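Local coordinates for putative leucoanthocyanidin reductase 1 (Vitis vinifera, PDB 3I6I), which probably reduces leucoanthocyanidins to flavan-3-ols such as catechin, using NADPH bound to a Rossmann-type domain of the short-chain dehydrogenase/reductase class, at residues Thr205-Asp210 with Thr297-Asp302; Ile112-Pro117 with Arg213-Ser218; Val236-Lys239 with Arg243-Pro246. One frame throughout, in Å; residues are numbered along the deposited sequence. Where two conformers were deposited one is given.

Contact 1: residues Thr205-Asp210 with Thr297-Asp302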
loop_
_atom_site.group_PDB
_atom_site.type_symbol
_atom_site.label_atom_id
_atom_site.label_comp_id
_atom_site.label_asym_id
_atom_site.label_seq_id
_atom_site.Cartn_x
_atom_site.Cartn_y
_atom_site.Cartn_z
ATOM N N THR A 205 8.948 -2.420 -3.128
ATOM C CA THR A 205 9.067 -2.152 -1.711
ATOM C C THR A 205 10.284 -2.819 -1.068
ATOM O O THR A 205 11.045 -2.177 -0.296
ATOM C CB THR A 205 7.788 -2.570 -0.955
ATOM O OG1 THR A 205 6.707 -1.726 -1.336
ATOM C CG2 THR A 205 7.993 -2.481 0.601
ATOM N N MET A 206 10.483 -4.106 -1.342
ATOM C CA MET A 206 11.535 -4.810 -0.668
ATOM C C MET A 206 12.904 -4.315 -1.134
ATOM O O MET A 206 13.852 -4.383 -0.361
ATOM C CB MET A 206 11.348 -6.336 -0.754
ATOM C CG MET A 206 10.157 -6.806 0.125
ATOM S SD MET A 206 10.118 -6.085 1.832
ATOM C CE MET A 206 11.700 -6.609 2.408
ATOM N N LYS A 207 13.038 -3.804 -2.365
ATOM C CA LYS A 207 14.328 -3.249 -2.834
ATOM C C LYS A 207 14.722 -2.019 -2.037
ATOM O O LYS A 207 15.912 -1.741 -1.840
ATOM C CB LYS A 207 14.258 -2.807 -4.314
ATOM C CG LYS A 207 13.913 -3.899 -5.301
ATOM C CD LYS A 207 14.090 -3.411 -6.746
ATOM C CE LYS A 207 13.847 -4.523 -7.762
ATOM N NZ LYS A 207 14.932 -5.552 -7.838
ATOM N N THR A 208 13.723 -1.264 -1.587
ATOM C CA THR A 208 13.967 0.007 -0.898
ATOM C C THR A 208 14.543 -0.125 0.509
ATOM O O THR A 208 15.137 0.849 1.006
ATOM C CB THR A 208 12.687 0.896 -0.798
ATOM O OG1 THR A 208 11.792 0.400 0.229
ATOM C CG2 THR A 208 12.003 1.089 -2.185
ATOM N N VAL A 209 14.410 -1.297 1.145
ATOM C CA VAL A 209 14.554 -1.353 2.628
ATOM C C VAL A 209 15.975 -1.086 3.089
ATOM O O VAL A 209 16.207 -0.667 4.247
ATOM C CB VAL A 209 14.024 -2.664 3.272
ATOM C CG1 VAL A 209 12.465 -2.795 3.031
ATOM C CG2 VAL A 209 14.788 -3.921 2.730
ATOM N N ASP A 210 16.921 -1.341 2.203
ATOM C CA ASP A 210 18.354 -1.121 2.501
ATOM C C ASP A 210 19.129 -0.331 1.445
ATOM O O ASP A 210 20.357 -0.344 1.423
ATOM C CB ASP A 210 19.029 -2.467 2.859
ATOM C CG ASP A 210 18.900 -3.535 1.770
ATOM O OD1 ASP A 210 18.369 -3.269 0.650
ATOM O OD2 ASP A 210 19.305 -4.690 2.081
ATOM N N THR A 297 13.064 5.676 -11.498
ATOM C CA THR A 297 14.408 6.263 -11.652
ATOM C C THR A 297 15.416 5.646 -10.672
ATOM O O THR A 297 16.615 5.591 -10.974
ATOM C CB THR A 297 14.344 7.800 -11.599
ATOM O OG1 THR A 297 13.939 8.240 -10.321
ATOM C CG2 THR A 297 13.340 8.331 -12.617
ATOM N N LEU A 298 14.945 5.135 -9.538
ATOM C CA LEU A 298 15.788 4.345 -8.631
ATOM C C LEU A 298 16.265 3.064 -9.284
ATOM O O LEU A 298 17.398 2.653 -9.057
ATOM C CB LEU A 298 15.042 3.962 -7.349
ATOM C CG LEU A 298 14.763 5.109 -6.372
ATOM C CD1 LEU A 298 13.753 4.646 -5.283
ATOM C CD2 LEU A 298 16.099 5.634 -5.728
ATOM N N TYR A 299 15.374 2.404 -10.043
ATOM C CA TYR A 299 15.618 1.038 -10.515
ATOM C C TYR A 299 15.407 1.009 -12.022
ATOM O O TYR A 299 14.410 0.515 -12.526
ATOM C CB TYR A 299 14.703 0.064 -9.762
ATOM C CG TYR A 299 14.883 0.203 -8.261
ATOM C CD1 TYR A 299 16.130 -0.068 -7.662
ATOM C CD2 TYR A 299 13.848 0.594 -7.455
ATOM C CE1 TYR A 299 16.309 0.077 -6.309
ATOM C CE2 TYR A 299 14.011 0.752 -6.109
ATOM C CZ TYR A 299 15.242 0.497 -5.535
ATOM O OH TYR A 299 15.370 0.680 -4.199
ATOM N N PRO A 300 16.320 1.646 -12.755
ATOM C CA PRO A 300 16.136 1.742 -14.211
ATOM C C PRO A 300 16.238 0.391 -14.917
ATOM O O PRO A 300 16.900 -0.533 -14.433
ATOM C CB PRO A 300 17.307 2.641 -14.665
ATOM C CG PRO A 300 18.337 2.553 -13.517
ATOM C CD PRO A 300 17.493 2.393 -12.278
ATOM N N GLU A 301 15.582 0.299 -16.067
ATOM C CA GLU A 301 15.608 -0.928 -16.883
ATOM C C GLU A 301 15.062 -2.161 -16.118
ATOM O O GLU A 301 15.593 -3.295 -16.211
ATOM C CB GLU A 301 16.993 -1.184 -17.457
ATOM C CG GLU A 301 17.340 -0.210 -18.571
ATOM C CD GLU A 301 18.725 -0.417 -19.118
ATOM O OE1 GLU A 301 19.310 -1.496 -18.885
ATOM O OE2 GLU A 301 19.236 0.506 -19.782
ATOM N N ASP A 302 14.024 -1.900 -15.339
ATOM C CA ASP A 302 13.359 -2.919 -14.527
ATOM C C ASP A 302 11.861 -2.641 -14.622
ATOM O O ASP A 302 11.251 -1.996 -13.759
ATOM C CB ASP A 302 13.885 -2.856 -13.099
ATOM C CG ASP A 302 13.625 -4.140 -12.325
ATOM O OD1 ASP A 302 12.784 -4.937 -12.793
ATOM O OD2 ASP A 302 14.229 -4.337 -11.236
HETATM O O HOH W 1 14.643 -6.980 -10.449
#
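K207, near the end of helix 198-208, lays its aliphatic chain over the ring of Y299, the first residue to leave helix 295-298. Apolar contact comes first. CD of K207 stands 3.9 Å from the centroid of the Y299 ring and only 6° off its normal, a CH-pi contact over the middle of the face. CB of K207 lies toward the phenol end, 3.7 Å from CZ of Y299. Lysine and tyrosine run antiparallel alongside each other, and CB of L298 covers the other face near its rim. At the ring edge, close to its plane, CG2 of T208 meets OH of Y299 at 3.9 Å. T208 is held by a bond within its helix, from its OG1 to O of T205 at 2.7 Å. The phenol makes no hydrogen bond across the contact; its oxygen is bonded to OD2 of D211.

The polar part lies at the far end of the lysine. After an extended run the chain bends at its last torsion (chi4 -73°), which swings the amine away from the ring and aside from D302, so that CE approaches OD2 more closely than NZ does. NZ of K207 is 6.0 Å from the ring centroid of Y299, at most a weak cation-pi attraction. It forms a long salt bridge with D302, NZ to OD2 3.7 Å. A water bridges the pair, accepting from NZ of K207 at 3.0 Å and donating to OD2 of D302 at 2.8 Å. OD1 of D302 is paired with K203, one turn before K207 in helix 198-208.

K207 was modelled in two conformers, so the salt bridge and water bridge describe one of them and are doubtful for the other. The chemistry therefore suggests a contact carried mainly by lysine methylenes on an aromatic face, with a partly water-mediated charge pair that probably leaves the amine some freedom.

Contact 2: residues Ile112-Pro117 with Arg213-Ser218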
loop_
_atom_site.group_PDB
_atom_site.type_symbol
_atom_site.label_atom_id
_atom_site.label_comp_id
_atom_site.label_asym_id
_atom_site.label_seq_id
_atom_site.Cartn_x
_atom_site.Cartn_y
_atom_site.Cartn_z
ATOM N N ILE A 112 17.149 -0.757 15.171
ATOM C CA ILE A 112 16.474 -0.842 13.879
ATOM C C ILE A 112 17.130 0.020 12.807
ATOM O O ILE A 112 17.346 1.207 12.997
ATOM C CB ILE A 112 14.982 -0.529 13.981
ATOM C CG1 ILE A 112 14.287 -1.499 14.967
ATOM C CG2 ILE A 112 14.299 -0.549 12.566
ATOM C CD1 ILE A 112 14.550 -2.969 14.709
ATOM N N LYS A 113 17.406 -0.595 11.658
ATOM C CA LYS A 113 18.062 0.083 10.524
ATOM C C LYS A 113 17.084 0.728 9.551
ATOM O O LYS A 113 17.434 1.681 8.853
ATOM C CB LYS A 113 18.985 -0.878 9.760
ATOM C CG LYS A 113 19.957 -1.715 10.634
ATOM C CD LYS A 113 20.761 -0.942 11.594
ATOM C CE LYS A 113 21.773 -1.879 12.332
ATOM N NZ LYS A 113 21.081 -2.914 13.192
ATOM N N ARG A 114 15.862 0.201 9.470
ATOM C CA ARG A 114 14.829 0.823 8.647
ATOM C C ARG A 114 13.446 0.390 9.106
ATOM O O ARG A 114 13.218 -0.802 9.345
ATOM C CB ARG A 114 15.009 0.503 7.173
ATOM C CG ARG A 114 14.410 1.541 6.205
ATOM C CD ARG A 114 15.189 2.859 6.168
ATOM N NE ARG A 114 16.521 2.697 5.559
ATOM C CZ ARG A 114 16.768 2.718 4.247
ATOM N NH1 ARG A 114 15.800 2.923 3.360
ATOM N NH2 ARG A 114 17.992 2.547 3.813
ATOM N N PHE A 115 12.536 1.347 9.216
ATOM C CA PHE A 115 11.131 1.089 9.473
ATOM C C PHE A 115 10.329 1.588 8.286
ATOM O O PHE A 115 10.451 2.784 7.879
ATOM C CB PHE A 115 10.662 1.833 10.724
ATOM C CG PHE A 115 9.175 1.666 11.052
ATOM C CD1 PHE A 115 8.449 2.759 11.423
ATOM C CD2 PHE A 115 8.520 0.415 10.974
ATOM C CE1 PHE A 115 7.078 2.644 11.750
ATOM C CE2 PHE A 115 7.188 0.278 11.262
ATOM C CZ PHE A 115 6.458 1.382 11.680
ATOM N N LEU A 116 9.469 0.725 7.770
ATOM C CA LEU A 116 8.444 1.156 6.809
ATOM C C LEU A 116 7.050 1.068 7.442
ATOM O O LEU A 116 6.510 -0.052 7.592
ATOM C CB LEU A 116 8.464 0.290 5.527
ATOM C CG LEU A 116 9.585 0.527 4.497
ATOM C CD1 LEU A 116 11.011 0.323 5.118
ATOM C CD2 LEU A 116 9.419 -0.422 3.294
ATOM N N PRO A 117 6.482 2.212 7.857
ATOM C CA PRO A 117 5.121 2.121 8.419
ATOM C C PRO A 117 4.096 1.808 7.358
ATOM O O PRO A 117 4.418 1.786 6.157
ATOM C CB PRO A 117 4.881 3.488 9.031
ATOM C CG PRO A 117 5.813 4.402 8.226
ATOM C CD PRO A 117 6.980 3.610 7.829
ATOM N N ARG A 213 19.589 5.329 -1.009
ATOM C CA ARG A 213 18.914 6.413 -1.632
ATOM C C ARG A 213 17.469 6.603 -1.139
ATOM O O ARG A 213 16.834 7.601 -1.473
ATOM C CB ARG A 213 18.848 6.187 -3.157
ATOM C CG ARG A 213 20.250 6.070 -3.788
ATOM C CD ARG A 213 20.141 5.687 -5.265
ATOM N NE ARG A 213 19.648 4.314 -5.359
ATOM C CZ ARG A 213 19.125 3.763 -6.447
ATOM N NH1 ARG A 213 19.083 4.436 -7.601
ATOM N NH2 ARG A 213 18.680 2.522 -6.370
ATOM N N THR A 214 16.979 5.641 -0.381
ATOM C CA THR A 214 15.595 5.715 0.154
ATOM C C THR A 214 15.551 5.983 1.654
ATOM O O THR A 214 14.488 6.047 2.273
ATOM C CB THR A 214 14.874 4.438 -0.123
ATOM O OG1 THR A 214 15.540 3.346 0.526
ATOM C CG2 THR A 214 14.753 4.253 -1.647
ATOM N N LEU A 215 16.718 6.193 2.235
ATOM C CA LEU A 215 16.797 6.469 3.660
ATOM C C LEU A 215 16.169 7.801 4.039
ATOM O O LEU A 215 16.573 8.869 3.570
ATOM C CB LEU A 215 18.259 6.441 4.088
ATOM C CG LEU A 215 18.569 6.843 5.516
ATOM C CD1 LEU A 215 17.879 5.882 6.499
ATOM C CD2 LEU A 215 20.117 6.876 5.704
ATOM N N ASN A 216 15.191 7.756 4.953
ATOM C CA ASN A 216 14.499 8.940 5.389
ATOM C C ASN A 216 13.814 9.703 4.232
ATOM O O ASN A 216 13.684 10.942 4.244
ATOM C CB ASN A 216 15.431 9.812 6.213
ATOM C CG ASN A 216 15.996 9.088 7.408
ATOM O OD1 ASN A 216 15.404 8.142 7.924
ATOM N ND2 ASN A 216 17.136 9.548 7.886
ATOM N N LYS A 217 13.291 8.915 3.300
ATOM C CA LYS A 217 12.625 9.420 2.097
ATOM C C LYS A 217 11.242 8.888 1.906
ATOM O O LYS A 217 10.917 7.796 2.358
ATOM C CB LYS A 217 13.348 9.053 0.808
ATOM C CG LYS A 217 14.794 9.393 0.726
ATOM C CD LYS A 217 15.018 10.853 0.724
ATOM C CE LYS A 217 16.494 11.185 0.376
ATOM N NZ LYS A 217 17.244 11.485 1.614
ATOM N N SER A 218 10.471 9.661 1.165
ATOM C CA SER A 218 9.203 9.182 0.563
ATOM C C SER A 218 9.507 8.605 -0.813
ATOM O O SER A 218 10.148 9.305 -1.652
ATOM C CB SER A 218 8.206 10.319 0.463
ATOM O OG SER A 218 7.817 10.764 1.752
#
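The hydroxyl of T214, at the start of a type II turn, is met by the guanidinium of R114 from strand 114-116, which also lies against L215. The polar contact is one hydrogen bond, from NH1 of R114 to OG1 of T214 at 2.9 Å and 151°, with the hydroxyl at the guanidinium edge, 5° out of its plane. NH1 also bonds OG1 of T155 and NH2 bonds O of D211, while OG1 of T214 is bonded to O of T208.

Packing supplies the rest. L215 lies against one guanidinium face, its CA 3.8 Å from CZ of R114, and its CD1 comes within 3.6 Å of NE of R114. Bends at chi2 and chi3 fold the arginine into this position. A leucine in place of R114 would probably leave the hydroxyls of T155 and T214 and the carbonyl of D211 without this common donor.

The turn closes through N of K217 to O of T214 at 3.3 Å and leads into strand 217-220. R114 thus reaches from one strand, past the neighbouring strand 155-158, to the entry of the next, along the strand starts inside the continuous parallel sheet of a Rossmann fold.

Contact 3: residues Val236-Lys239 with Arg243-Pro246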
loop_
_atom_site.group_PDB
_atom_site.type_symbol
_atom_site.label_atom_id
_atom_site.label_comp_id
_atom_site.label_asym_id
_atom_site.label_seq_id
_atom_site.Cartn_x
_atom_site.Cartn_y
_atom_site.Cartn_z
ATOM N N VAL A 236 -8.801 0.069 -21.856
ATOM C CA VAL A 236 -7.975 -1.121 -21.740
ATOM C C VAL A 236 -8.835 -2.356 -21.476
ATOM O O VAL A 236 -8.612 -3.418 -22.033
ATOM C CB VAL A 236 -6.928 -1.038 -20.601
ATOM C CG1 VAL A 236 -6.152 -2.348 -20.594
ATOM C CG2 VAL A 236 -6.001 0.161 -20.784
ATOM N N TRP A 237 -9.839 -2.213 -20.626
ATOM C CA TRP A 237 -10.716 -3.342 -20.319
ATOM C C TRP A 237 -11.545 -3.771 -21.519
ATOM O O TRP A 237 -11.683 -4.966 -21.787
ATOM C CB TRP A 237 -11.591 -3.039 -19.099
ATOM C CG TRP A 237 -12.436 -4.181 -18.690
ATOM C CD1 TRP A 237 -13.807 -4.215 -18.642
ATOM C CD2 TRP A 237 -11.986 -5.473 -18.276
ATOM N NE1 TRP A 237 -14.233 -5.446 -18.244
ATOM C CE2 TRP A 237 -13.137 -6.236 -17.982
ATOM C CE3 TRP A 237 -10.727 -6.062 -18.124
ATOM C CZ2 TRP A 237 -13.065 -7.565 -17.558
ATOM C CZ3 TRP A 237 -10.661 -7.396 -17.706
ATOM C CH2 TRP A 237 -11.818 -8.124 -17.424
ATOM N N GLU A 238 -12.039 -2.797 -22.285
ATOM C CA GLU A 238 -12.811 -3.065 -23.497
ATOM C C GLU A 238 -11.975 -3.831 -24.509
ATOM O O GLU A 238 -12.469 -4.747 -25.146
ATOM C CB GLU A 238 -13.300 -1.764 -24.116
ATOM C CG GLU A 238 -14.363 -1.088 -23.257
ATOM C CD GLU A 238 -14.902 0.199 -23.843
ATOM O OE1 GLU A 238 -14.125 0.958 -24.450
ATOM O OE2 GLU A 238 -16.120 0.459 -23.702
ATOM N N LYS A 239 -10.693 -3.464 -24.631
ATOM C CA LYS A 239 -9.783 -4.217 -25.501
ATOM C C LYS A 239 -9.714 -5.684 -25.048
ATOM O O LYS A 239 -9.755 -6.592 -25.862
ATOM C CB LYS A 239 -8.384 -3.585 -25.489
ATOM C CG LYS A 239 -8.191 -2.537 -26.594
ATOM N N ARG A 243 -15.233 -5.973 -26.536
ATOM C CA ARG A 243 -16.489 -5.250 -26.775
ATOM C C ARG A 243 -16.466 -3.975 -25.961
ATOM O O ARG A 243 -15.792 -3.896 -24.948
ATOM C CB ARG A 243 -17.708 -6.082 -26.342
ATOM C CG ARG A 243 -17.702 -6.485 -24.852
ATOM C CD ARG A 243 -18.676 -7.639 -24.525
ATOM N NE ARG A 243 -19.925 -7.129 -23.968
ATOM C CZ ARG A 243 -20.338 -7.302 -22.713
ATOM N NH1 ARG A 243 -19.623 -8.020 -21.853
ATOM N NH2 ARG A 243 -21.501 -6.770 -22.318
ATOM N N THR A 244 -17.208 -2.981 -26.420
ATOM C CA THR A 244 -17.385 -1.755 -25.651
ATOM C C THR A 244 -18.620 -1.879 -24.741
ATOM O O THR A 244 -19.566 -2.611 -25.056
ATOM C CB THR A 244 -17.578 -0.549 -26.603
ATOM O OG1 THR A 244 -18.781 -0.724 -27.362
ATOM C CG2 THR A 244 -16.404 -0.433 -27.571
ATOM N N LEU A 245 -18.587 -1.160 -23.627
ATOM C CA LEU A 245 -19.721 -0.983 -22.698
ATOM C C LEU A 245 -20.148 0.488 -22.606
ATOM O O LEU A 245 -19.336 1.390 -22.804
ATOM C CB LEU A 245 -19.332 -1.439 -21.308
ATOM C CG LEU A 245 -18.644 -2.798 -21.169
ATOM C CD1 LEU A 245 -18.374 -3.086 -19.690
ATOM C CD2 LEU A 245 -19.440 -3.934 -21.851
ATOM N N PRO A 246 -21.414 0.748 -22.226
ATOM C CA PRO A 246 -21.828 2.124 -21.928
ATOM C C PRO A 246 -21.009 2.734 -20.811
ATOM O O PRO A 246 -20.546 2.026 -19.918
ATOM C CB PRO A 246 -23.294 1.969 -21.498
ATOM C CG PRO A 246 -23.713 0.691 -22.007
ATOM C CD PRO A 246 -22.514 -0.201 -22.038
HETATM O O HOH W 2 -17.195 2.592 -24.103
#
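The main-chain N-H of L245, in the segment that doubles back beside helix 230-241, is met by the carboxylate of E238, whose side chain runs along the backbone of R243-L245 to reach it. CB of E238 lies 3.4 Å from O of R243, and CG is still close to the same carbonyl. CG stands anti to the carbonyl carbon of E238 (chi1 -69°), and from there the extended chain carries CD to T244, 3.6 Å from its CA. The carboxylate then divides its work. OE1 points to R247, at the start of strand 247-250, and makes a salt bridge with its NH2. OE2 bears on the loop: it is 3.2 Å from CA and 3.4 Å from CB of T244, and it accepts a hydrogen bond from N of L245 at 3.0 Å and 157°. The amide comes to the anti side of OE2, 24° out of the carboxylate plane. A water donates to O of L245 at 2.8 Å and also reaches OE2 of E238, though that second distance is too short to be trusted in detail.

At the main chain of E238, its O accepts a weak bond from N of R243 at 3.3 Å, tying the loop to the end of the helix. F183 of strand 183-186 packs against the side chains of both E238 and L245. W237 touches I315 of helix 307-315, and its NE1 bonds O of P179.

Away from the NADPH site, this is a helix-turn-strand connection in which a glutamate near the helix end holds the returning chain through a main-chain N-H and an arginine at the start of the next strand.

Along the chain, 112-117 comes first, and contact 2 closes the loop that runs from it to 213-218. Contact 1 opens at 205-210, before that loop is shut, and closes only at 297-302, so the two cross. They also touch, with NH1 of R213 2.9 Å from O of L298 in a probable hydrogen bond. Together they tie strand 114-116, the end of helix 198-208, the entry to strand 217-220 and the end of helix 295-298. Contact 3 is a short local closure after contact 2, within the span of contact 1. It ties helix 230-241 to the loop leading into strand 247-250, its centre about 34 Å from that of contact 1 and 41 Å from that of contact 2.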